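Long-range contacts in 1,4-dihydroxy-6-naphtoate synthase (Archaeoglobus fulgidus, PDB 1ZBM), which probably converts cyclic dehypoxanthine futalosine into 1,4-dihydroxy-6-naphthoate, a step of menaquinone (vitamin K2) biosynthesis: residues K75-A83 against Q197-I208; A115-V123 against V166-S174. All coordinates share one frame; numbering follows the deposited sequence.

Contact 1. Residues K75-A83 against Q197-I208; sequences KYRILSAGA and QEEFLRAMRESI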
loop_
_atom_site.group_PDB
_atom_site.type_symbol
_atom_site.label_atom_id
_atom_site.label_comp_id
_atom_site.label_asym_id
_atom_site.label_seq_id
_atom_site.Cartn_x
_atom_site.Cartn_y
_atom_site.Cartn_z
ATOM N N LYS A 75 -11.298 -5.009 -15.123
ATOM C CA LYS A 75 -12.430 -5.313 -14.262
ATOM C C LYS A 75 -12.554 -4.337 -13.088
ATOM O O LYS A 75 -13.610 -4.236 -12.459
ATOM C CB LYS A 75 -12.301 -6.742 -13.729
ATOM C CG LYS A 75 -12.551 -7.833 -14.768
ATOM C CD LYS A 75 -13.939 -7.696 -15.389
ATOM C CE LYS A 75 -14.405 -9.004 -15.996
ATOM N NZ LYS A 75 -13.324 -9.662 -16.771
ATOM N N TYR A 76 -11.479 -3.610 -12.810
ATOM C CA TYR A 76 -11.451 -2.666 -11.701
ATOM C C TYR A 76 -11.049 -1.263 -12.126
ATOM O O TYR A 76 -10.344 -1.094 -13.118
ATOM C CB TYR A 76 -10.449 -3.152 -10.649
ATOM C CG TYR A 76 -10.929 -4.286 -9.763
ATOM C CD1 TYR A 76 -11.796 -4.042 -8.696
ATOM C CD2 TYR A 76 -10.513 -5.599 -9.988
ATOM C CE1 TYR A 76 -12.239 -5.074 -7.874
ATOM C CE2 TYR A 76 -10.950 -6.640 -9.176
ATOM C CZ TYR A 76 -11.816 -6.371 -8.119
ATOM O OH TYR A 76 -12.275 -7.393 -7.337
ATOM N N ARG A 77 -11.501 -0.255 -11.387
ATOM C CA ARG A 77 -11.087 1.115 -11.674
ATOM C C ARG A 77 -10.609 1.710 -10.357
ATOM O O ARG A 77 -11.006 1.254 -9.282
ATOM C CB ARG A 77 -12.223 1.956 -12.250
ATOM C CG ARG A 77 -13.210 2.490 -11.252
ATOM C CD ARG A 77 -14.142 3.466 -11.941
ATOM N NE ARG A 77 -15.260 3.847 -11.088
ATOM C CZ ARG A 77 -15.159 4.643 -10.030
ATOM N NH1 ARG A 77 -13.979 5.153 -9.685
ATOM N NH2 ARG A 77 -16.245 4.936 -9.324
ATOM N N ILE A 78 -9.750 2.718 -10.438
ATOM C CA ILE A 78 -9.210 3.338 -9.241
ATOM C C ILE A 78 -10.215 4.238 -8.552
ATOM O O ILE A 78 -10.830 5.097 -9.181
ATOM C CB ILE A 78 -7.961 4.166 -9.554
ATOM C CG1 ILE A 78 -6.951 3.307 -10.325
ATOM C CG2 ILE A 78 -7.332 4.644 -8.250
ATOM C CD1 ILE A 78 -5.878 4.114 -11.037
ATOM N N LEU A 79 -10.396 4.031 -7.251
ATOM C CA LEU A 79 -11.330 4.860 -6.484
ATOM C C LEU A 79 -10.601 6.143 -6.073
ATOM O O LEU A 79 -9.441 6.102 -5.676
ATOM C CB LEU A 79 -11.807 4.088 -5.260
ATOM C CG LEU A 79 -13.046 4.643 -4.583
ATOM C CD1 LEU A 79 -14.287 4.436 -5.464
ATOM C CD2 LEU A 79 -13.216 3.911 -3.245
ATOM N N SER A 80 -11.267 7.284 -6.157
ATOM C CA SER A 80 -10.596 8.537 -5.817
ATOM C C SER A 80 -10.035 8.596 -4.395
ATOM O O SER A 80 -9.075 9.313 -4.147
ATOM C CB SER A 80 -11.541 9.711 -6.052
ATOM O OG SER A 80 -11.990 9.713 -7.414
ATOM N N ALA A 81 -10.610 7.820 -3.479
ATOM C CA ALA A 81 -10.168 7.803 -2.092
ATOM C C ALA A 81 -9.642 6.444 -1.635
ATOM O O ALA A 81 -10.148 5.394 -2.044
ATOM C CB ALA A 81 -11.316 8.232 -1.184
ATOM N N GLY A 82 -8.633 6.474 -0.768
ATOM C CA GLY A 82 -8.070 5.245 -0.247
ATOM C C GLY A 82 -6.636 4.981 -0.645
ATOM O O GLY A 82 -5.980 4.134 -0.042
ATOM N N ALA A 83 -6.137 5.697 -1.648
ATOM C CA ALA A 83 -4.762 5.484 -2.099
ATOM C C ALA A 83 -3.718 5.870 -1.054
ATOM O O ALA A 83 -3.953 6.739 -0.221
ATOM C CB ALA A 83 -4.511 6.272 -3.396
ATOM N N GLN A 197 -21.169 3.140 -6.396
ATOM C CA GLN A 197 -19.870 3.786 -6.558
ATOM C C GLN A 197 -19.790 5.105 -5.795
ATOM O O GLN A 197 -18.852 5.333 -5.025
ATOM C CB GLN A 197 -19.573 4.059 -8.031
ATOM C CG GLN A 197 -19.327 2.836 -8.881
ATOM C CD GLN A 197 -19.156 3.201 -10.355
ATOM O OE1 GLN A 197 -18.333 4.051 -10.698
ATOM N NE2 GLN A 197 -19.933 2.561 -11.230
ATOM N N GLU A 198 -20.778 5.971 -5.991
ATOM C CA GLU A 198 -20.768 7.268 -5.328
ATOM C C GLU A 198 -20.938 7.146 -3.825
ATOM O O GLU A 198 -20.271 7.841 -3.053
ATOM C CB GLU A 198 -21.871 8.163 -5.893
ATOM C CG GLU A 198 -21.668 9.643 -5.574
ATOM C CD GLU A 198 -20.553 10.284 -6.391
ATOM O OE1 GLU A 198 -19.729 11.033 -5.799
ATOM O OE2 GLU A 198 -20.514 10.053 -7.625
ATOM N N GLU A 199 -21.825 6.252 -3.406
ATOM C CA GLU A 199 -22.082 6.062 -1.983
ATOM C C GLU A 199 -20.850 5.605 -1.234
ATOM O O GLU A 199 -20.507 6.158 -0.190
ATOM C CB GLU A 199 -23.207 5.045 -1.780
ATOM C CG GLU A 199 -23.610 4.851 -0.329
ATOM C CD GLU A 199 -23.984 6.165 0.344
ATOM O OE1 GLU A 199 -24.526 7.056 -0.334
ATOM O OE2 GLU A 199 -23.746 6.294 1.557
ATOM N N PHE A 200 -20.184 4.583 -1.760
ATOM C CA PHE A 200 -18.999 4.078 -1.087
ATOM C C PHE A 200 -17.887 5.110 -1.065
ATOM O O PHE A 200 -17.120 5.195 -0.101
ATOM C CB PHE A 200 -18.483 2.812 -1.753
ATOM C CG PHE A 200 -17.300 2.242 -1.062
ATOM C CD1 PHE A 200 -17.454 1.500 0.098
ATOM C CD2 PHE A 200 -16.021 2.532 -1.507
ATOM C CE1 PHE A 200 -16.344 1.054 0.802
ATOM C CE2 PHE A 200 -14.910 2.092 -0.808
ATOM C CZ PHE A 200 -15.070 1.356 0.349
ATOM N N LEU A 201 -17.781 5.880 -2.141
ATOM C CA LEU A 201 -16.764 6.921 -2.211
ATOM C C LEU A 201 -17.011 7.914 -1.087
ATOM O O LEU A 201 -16.071 8.354 -0.419
ATOM C CB LEU A 201 -16.827 7.649 -3.547
ATOM C CG LEU A 201 -15.975 8.908 -3.531
ATOM C CD1 LEU A 201 -14.523 8.536 -3.303
ATOM C CD2 LEU A 201 -16.149 9.656 -4.848
ATOM N N ARG A 202 -18.284 8.255 -0.882
ATOM C CA ARG A 202 -18.682 9.196 0.168
ATOM C C ARG A 202 -18.337 8.650 1.549
ATOM O O ARG A 202 -17.783 9.364 2.382
ATOM C CB ARG A 202 -20.192 9.478 0.101
ATOM C CG ARG A 202 -20.680 10.525 1.120
ATOM C CD ARG A 202 -22.204 10.685 1.101
ATOM N NE ARG A 202 -22.860 9.505 1.679
ATOM C CZ ARG A 202 -22.870 9.219 2.980
ATOM N NH1 ARG A 202 -22.273 10.029 3.845
ATOM N NH2 ARG A 202 -23.451 8.114 3.411
ATOM N N ALA A 203 -18.658 7.383 1.784
ATOM C CA ALA A 203 -18.387 6.764 3.069
ATOM C C ALA A 203 -16.894 6.627 3.295
ATOM O O ALA A 203 -16.410 6.771 4.418
ATOM C CB ALA A 203 -19.049 5.401 3.146
HETATM N N MSE A 204 -16.162 6.346 2.221
HETATM C CA MSE A 204 -14.717 6.170 2.314
HETATM C C MSE A 204 -14.052 7.479 2.714
HETATM O O MSE A 204 -13.207 7.505 3.611
HETATM C CB MSE A 204 -14.160 5.678 0.971
HETATM C CG MSE A 204 -12.716 5.200 1.027
HETATM SE SE MSE A 204 -12.414 3.611 2.123
HETATM C CE MSE A 204 -11.392 4.400 3.588
ATOM N N ARG A 205 -14.438 8.565 2.052
ATOM C CA ARG A 205 -13.875 9.885 2.352
ATOM C C ARG A 205 -14.168 10.307 3.780
ATOM O O ARG A 205 -13.306 10.851 4.473
ATOM C CB ARG A 205 -14.435 10.931 1.394
ATOM C CG ARG A 205 -13.801 10.874 0.033
ATOM C CD ARG A 205 -14.382 11.912 -0.896
ATOM N NE ARG A 205 -13.549 12.038 -2.090
ATOM C CZ ARG A 205 -13.994 12.424 -3.276
ATOM N NH1 ARG A 205 -15.275 12.726 -3.440
ATOM N NH2 ARG A 205 -13.154 12.502 -4.290
ATOM N N GLU A 206 -15.390 10.045 4.223
ATOM C CA GLU A 206 -15.760 10.412 5.568
ATOM C C GLU A 206 -14.918 9.665 6.583
ATOM O O GLU A 206 -14.504 10.234 7.595
ATOM C CB GLU A 206 -17.230 10.113 5.820
ATOM C CG GLU A 206 -17.723 10.695 7.127
ATOM C CD GLU A 206 -19.186 10.440 7.354
ATOM O OE1 GLU A 206 -19.988 10.716 6.427
ATOM O OE2 GLU A 206 -19.536 9.974 8.463
ATOM N N SER A 207 -14.648 8.390 6.321
ATOM C CA SER A 207 -13.864 7.601 7.267
ATOM C C SER A 207 -12.428 8.125 7.411
ATOM O O SER A 207 -11.860 8.132 8.510
ATOM C CB SER A 207 -13.856 6.128 6.842
ATOM O OG SER A 207 -13.417 5.303 7.914
ATOM N N ILE A 208 -11.858 8.562 6.289
ATOM C CA ILE A 208 -10.497 9.110 6.232
ATOM C C ILE A 208 -10.427 10.454 6.970
ATOM O O ILE A 208 -9.548 10.681 7.811
ATOM C CB ILE A 208 -10.068 9.324 4.758
ATOM C CG1 ILE A 208 -10.075 7.986 4.014
ATOM C CG2 ILE A 208 -8.691 9.980 4.698
ATOM C CD1 ILE A 208 -10.038 8.123 2.501
HETATM O O HOH W 1 -16.855 6.609 -6.852
#
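CB of Ala81 is set into the helix surface among four side chains, 3.8 Å from CG of Arg205 and 3.9 Å from CD1 of Leu201, with CG of Met204 (a selenomethionine) and CD1 of Ile208 at similar range. Beside it, Leu79 sends CD2 to the rim of the Phe200 ring, 3.5 Å from CE2 and near the ring plane, so the methyl meets an edge and not a face. CG of Leu79 lies anti to the backbone N (chi1 -164°), which carries CD2 to that edge. Helix 194-213 thus packs along strand 76-86, an edge strand of a mixed sheet in a protein of the periplasmic-binding-protein clan; helix 20-30 lies against Met204 and Ile208.

Toward solvent the contact turns polar and thinner. OE1 of Gln197 takes a fairly straight bond from Arg77 NH2 (2.7 Å, 155° at the hydrogen) and a weak, more bent one from NE, lying near the guanidinium plane while the amide is turned 51° against it. A water accepts from Arg77 NH2 and gives a weak bond to Gln197 O. A leucine in place of Arg77 would probably leave OE1 of Gln197 without either donor and set its amide freer to turn, although Leu192 O still holds NE2. Further along, CB of Ser80 merely rests 3.7 Å from NH2 of Arg205, whose NE bonds to Tyr247 O and NH2 weakly to Asn248 OD1.

Contact 2. Residues A115-V123 against V166-S174; sequences ANLLLKLAV and VLDLWDWWS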
loop_
_atom_site.group_PDB
_atom_site.type_symbol
_atom_site.label_atom_id
_atom_site.label_comp_id
_atom_site.label_asym_id
_atom_site.label_seq_id
_atom_site.Cartn_x
_atom_site.Cartn_y
_atom_site.Cartn_z
ATOM N N ALA A 115 6.312 -1.782 -4.629
ATOM C CA ALA A 115 7.702 -1.755 -4.194
ATOM C C ALA A 115 8.550 -2.732 -5.002
ATOM O O ALA A 115 9.742 -2.500 -5.216
ATOM C CB ALA A 115 7.801 -2.088 -2.706
ATOM N N ASN A 116 7.955 -3.835 -5.442
ATOM C CA ASN A 116 8.724 -4.787 -6.225
ATOM C C ASN A 116 8.980 -4.220 -7.608
ATOM O O ASN A 116 10.103 -4.278 -8.116
ATOM C CB ASN A 116 8.000 -6.119 -6.341
ATOM C CG ASN A 116 8.909 -7.278 -6.015
ATOM O OD1 ASN A 116 10.014 -7.393 -6.572
ATOM N ND2 ASN A 116 8.467 -8.141 -5.106
ATOM N N LEU A 117 7.936 -3.667 -8.213
ATOM C CA LEU A 117 8.056 -3.070 -9.534
ATOM C C LEU A 117 9.194 -2.044 -9.502
ATOM O O LEU A 117 10.057 -2.037 -10.383
ATOM C CB LEU A 117 6.736 -2.400 -9.928
ATOM C CG LEU A 117 6.713 -1.655 -11.272
ATOM C CD1 LEU A 117 7.106 -2.602 -12.404
ATOM C CD2 LEU A 117 5.312 -1.089 -11.520
ATOM N N LEU A 118 9.199 -1.190 -8.477
ATOM C CA LEU A 118 10.248 -0.177 -8.325
ATOM C C LEU A 118 11.646 -0.809 -8.242
ATOM O O LEU A 118 12.583 -0.357 -8.910
ATOM C CB LEU A 118 9.998 0.679 -7.074
ATOM C CG LEU A 118 8.850 1.685 -7.133
ATOM C CD1 LEU A 118 8.513 2.212 -5.734
ATOM C CD2 LEU A 118 9.227 2.808 -8.053
ATOM N N LEU A 119 11.785 -1.841 -7.418
ATOM C CA LEU A 119 13.060 -2.520 -7.270
ATOM C C LEU A 119 13.507 -3.063 -8.626
ATOM O O LEU A 119 14.646 -2.853 -9.042
ATOM C CB LEU A 119 12.941 -3.663 -6.253
ATOM C CG LEU A 119 14.194 -4.521 -5.978
ATOM C CD1 LEU A 119 15.307 -3.643 -5.434
ATOM C CD2 LEU A 119 13.864 -5.631 -4.977
ATOM N N LYS A 120 12.602 -3.749 -9.319
ATOM C CA LYS A 120 12.891 -4.313 -10.632
ATOM C C LYS A 120 13.278 -3.242 -11.652
ATOM O O LYS A 120 13.873 -3.555 -12.678
ATOM C CB LYS A 120 11.679 -5.114 -11.124
ATOM C CG LYS A 120 11.401 -6.378 -10.291
ATOM C CD LYS A 120 9.938 -6.785 -10.333
ATOM C CE LYS A 120 9.498 -7.147 -11.735
ATOM N NZ LYS A 120 8.009 -7.240 -11.816
ATOM N N LEU A 121 12.940 -1.985 -11.374
ATOM C CA LEU A 121 13.287 -0.879 -12.266
ATOM C C LEU A 121 14.617 -0.251 -11.873
ATOM O O LEU A 121 15.332 0.269 -12.715
ATOM C CB LEU A 121 12.212 0.206 -12.220
ATOM C CG LEU A 121 10.886 -0.060 -12.931
ATOM C CD1 LEU A 121 9.892 0.989 -12.497
ATOM C CD2 LEU A 121 11.085 -0.027 -14.446
ATOM N N ALA A 122 14.941 -0.284 -10.587
ATOM C CA ALA A 122 16.186 0.313 -10.114
ATOM C C ALA A 122 17.369 -0.647 -10.244
ATOM O O ALA A 122 18.487 -0.214 -10.496
ATOM C CB ALA A 122 16.023 0.760 -8.659
ATOM N N VAL A 123 17.114 -1.943 -10.060
ATOM C CA VAL A 123 18.137 -2.989 -10.151
ATOM C C VAL A 123 17.606 -4.013 -11.151
ATOM O O VAL A 123 16.733 -4.814 -10.819
ATOM C CB VAL A 123 18.353 -3.677 -8.781
ATOM C CG1 VAL A 123 19.639 -4.496 -8.788
ATOM C CG2 VAL A 123 18.389 -2.635 -7.676
ATOM N N VAL A 166 20.102 0.632 1.991
ATOM C CA VAL A 166 21.088 0.508 0.922
ATOM C C VAL A 166 20.481 1.006 -0.384
ATOM O O VAL A 166 21.198 1.282 -1.342
ATOM C CB VAL A 166 21.544 -0.953 0.742
ATOM C CG1 VAL A 166 22.268 -1.429 1.990
ATOM C CG2 VAL A 166 20.346 -1.848 0.459
ATOM N N LEU A 167 19.153 1.099 -0.423
ATOM C CA LEU A 167 18.440 1.610 -1.602
ATOM C C LEU A 167 17.179 2.295 -1.103
ATOM O O LEU A 167 16.299 1.657 -0.515
ATOM C CB LEU A 167 18.058 0.471 -2.569
ATOM C CG LEU A 167 17.557 0.816 -3.986
ATOM C CD1 LEU A 167 17.055 -0.451 -4.690
ATOM C CD2 LEU A 167 16.439 1.836 -3.935
ATOM N N ASP A 168 17.097 3.599 -1.325
ATOM C CA ASP A 168 15.915 4.354 -0.911
ATOM C C ASP A 168 15.077 4.513 -2.181
ATOM O O ASP A 168 15.378 5.348 -3.024
ATOM C CB ASP A 168 16.320 5.728 -0.348
ATOM C CG ASP A 168 15.158 6.470 0.272
ATOM O OD1 ASP A 168 14.129 6.670 -0.426
ATOM O OD2 ASP A 168 15.264 6.851 1.466
ATOM N N LEU A 169 14.044 3.688 -2.308
ATOM C CA LEU A 169 13.185 3.697 -3.475
ATOM C C LEU A 169 12.603 5.064 -3.806
ATOM O O LEU A 169 12.344 5.364 -4.975
ATOM C CB LEU A 169 12.072 2.656 -3.322
ATOM C CG LEU A 169 12.584 1.219 -3.374
ATOM C CD1 LEU A 169 11.486 0.253 -2.986
ATOM C CD2 LEU A 169 13.096 0.912 -4.774
ATOM N N TRP A 170 12.396 5.904 -2.801
ATOM C CA TRP A 170 11.879 7.226 -3.097
ATOM C C TRP A 170 12.953 8.072 -3.764
ATOM O O TRP A 170 12.656 8.821 -4.690
ATOM C CB TRP A 170 11.373 7.953 -1.849
ATOM C CG TRP A 170 11.256 9.433 -2.097
ATOM C CD1 TRP A 170 12.189 10.384 -1.801
ATOM C CD2 TRP A 170 10.198 10.113 -2.789
ATOM N NE1 TRP A 170 11.785 11.605 -2.269
ATOM C CE2 TRP A 170 10.565 11.471 -2.883
ATOM C CE3 TRP A 170 8.978 9.701 -3.350
ATOM C CZ2 TRP A 170 9.752 12.433 -3.507
ATOM C CZ3 TRP A 170 8.170 10.660 -3.973
ATOM C CH2 TRP A 170 8.566 12.006 -4.046
ATOM N N ASP A 171 14.200 7.976 -3.309
ATOM C CA ASP A 171 15.241 8.777 -3.947
ATOM C C ASP A 171 15.376 8.346 -5.390
ATOM O O ASP A 171 15.598 9.166 -6.285
ATOM C CB ASP A 171 16.591 8.616 -3.259
ATOM C CG ASP A 171 16.579 9.126 -1.854
ATOM O OD1 ASP A 171 15.917 10.160 -1.604
ATOM O OD2 ASP A 171 17.239 8.497 -0.998
ATOM N N TRP A 172 15.246 7.046 -5.617
ATOM C CA TRP A 172 15.357 6.528 -6.968
ATOM C C TRP A 172 14.215 7.027 -7.843
ATOM O O TRP A 172 14.425 7.362 -9.010
ATOM C CB TRP A 172 15.340 5.008 -6.974
ATOM C CG TRP A 172 15.443 4.475 -8.360
ATOM C CD1 TRP A 172 16.584 4.219 -9.052
ATOM C CD2 TRP A 172 14.354 4.185 -9.248
ATOM N NE1 TRP A 172 16.277 3.788 -10.319
ATOM C CE2 TRP A 172 14.916 3.761 -10.469
ATOM C CE3 TRP A 172 12.955 4.254 -9.129
ATOM C CZ2 TRP A 172 14.130 3.392 -11.571
ATOM C CZ3 TRP A 172 12.173 3.889 -10.224
ATOM C CH2 TRP A 172 12.767 3.466 -11.431
ATOM N N TRP A 173 13.009 7.063 -7.283
ATOM C CA TRP A 173 11.840 7.507 -8.034
ATOM C C TRP A 173 11.891 8.996 -8.309
ATOM O O TRP A 173 11.488 9.454 -9.376
ATOM C CB TRP A 173 10.558 7.167 -7.276
ATOM C CG TRP A 173 9.351 7.960 -7.697
ATOM C CD1 TRP A 173 8.896 9.130 -7.145
ATOM C CD2 TRP A 173 8.397 7.595 -8.707
ATOM N NE1 TRP A 173 7.706 9.504 -7.741
ATOM C CE2 TRP A 173 7.383 8.581 -8.698
ATOM C CE3 TRP A 173 8.299 6.524 -9.611
ATOM C CZ2 TRP A 173 6.285 8.526 -9.558
ATOM C CZ3 TRP A 173 7.200 6.470 -10.474
ATOM C CH2 TRP A 173 6.209 7.469 -10.435
ATOM N N SER A 174 12.389 9.742 -7.334
ATOM C CA SER A 174 12.498 11.176 -7.452
ATOM C C SER A 174 13.436 11.522 -8.617
ATOM O O SER A 174 13.270 12.546 -9.275
ATOM C CB SER A 174 13.015 11.750 -6.136
ATOM O OG SER A 174 12.865 13.158 -6.105
HETATM O O HOH W 2 18.048 2.526 -12.456
#
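Apolar contacts between aliphatic side chains join Leu167 and Leu169 to the helix at 115-122. CD1 of Leu167 lies 3.7 Å from CD1 of Leu119 and also meets CG2 of Val123, while CD2 of Leu169 presses on CB of Leu118 at 3.9 Å.

Aromatic contacts centre on Trp172. The methyl of Ala122 stands over the face of its five-membered ring, 3.5 Å from CB to the centroid and only 10° off the normal, a CH-pi contact. At the far end of the indole, CB of Leu121 comes 3.4 Å from CH2. CD2 of Leu118 touches both CZ3 of Trp172 and, at 4.1 Å, CE3 of Trp173. Having CG anti to the backbone N (chi1 180°) extends the Trp172 indole toward Ala122.

The segments 115-122 and 169-174 cross at 63°, their axes coming within 10.5 Å, in the lobe whose mixed sheet has strand 164-168 at one edge; here CD1 of Leu169 lies against O of Ala115, a predicted substrate-binding residue. Where that strand passes into helix 169-174, Asp168 is the N-cap: OD1 accepts from Asp171 N and, weakly, from Trp170 N.

Polar linkage across the contact runs through one water molecule, which accepts from Trp172 NE1 at 3.0 Å and gives a weak bond to Ala122 O.

Overall arrangement
Two mixed sheets, one for each contact, illustrate how a chain of this two-lobed, binding-protein-like kind is built. Contact 1 packs a helix on an edge strand of one sheet; contact 2 sets a helix against an edge strand of the other and the helix that follows it. Their centres are 28 Å apart, on opposite sides of the chain's centre, and their nearest atoms stay about 12 Å from each other. Along the sequence, both segments of contact 2 fall between those of contact 1. Only contact 2 reaches the predicted site: it includes Ala115, which with Thr114 is thought to bind substrate, its side chain about 9 Å from that of His152, the probable proton acceptor. Contact 1 lies away from these residues.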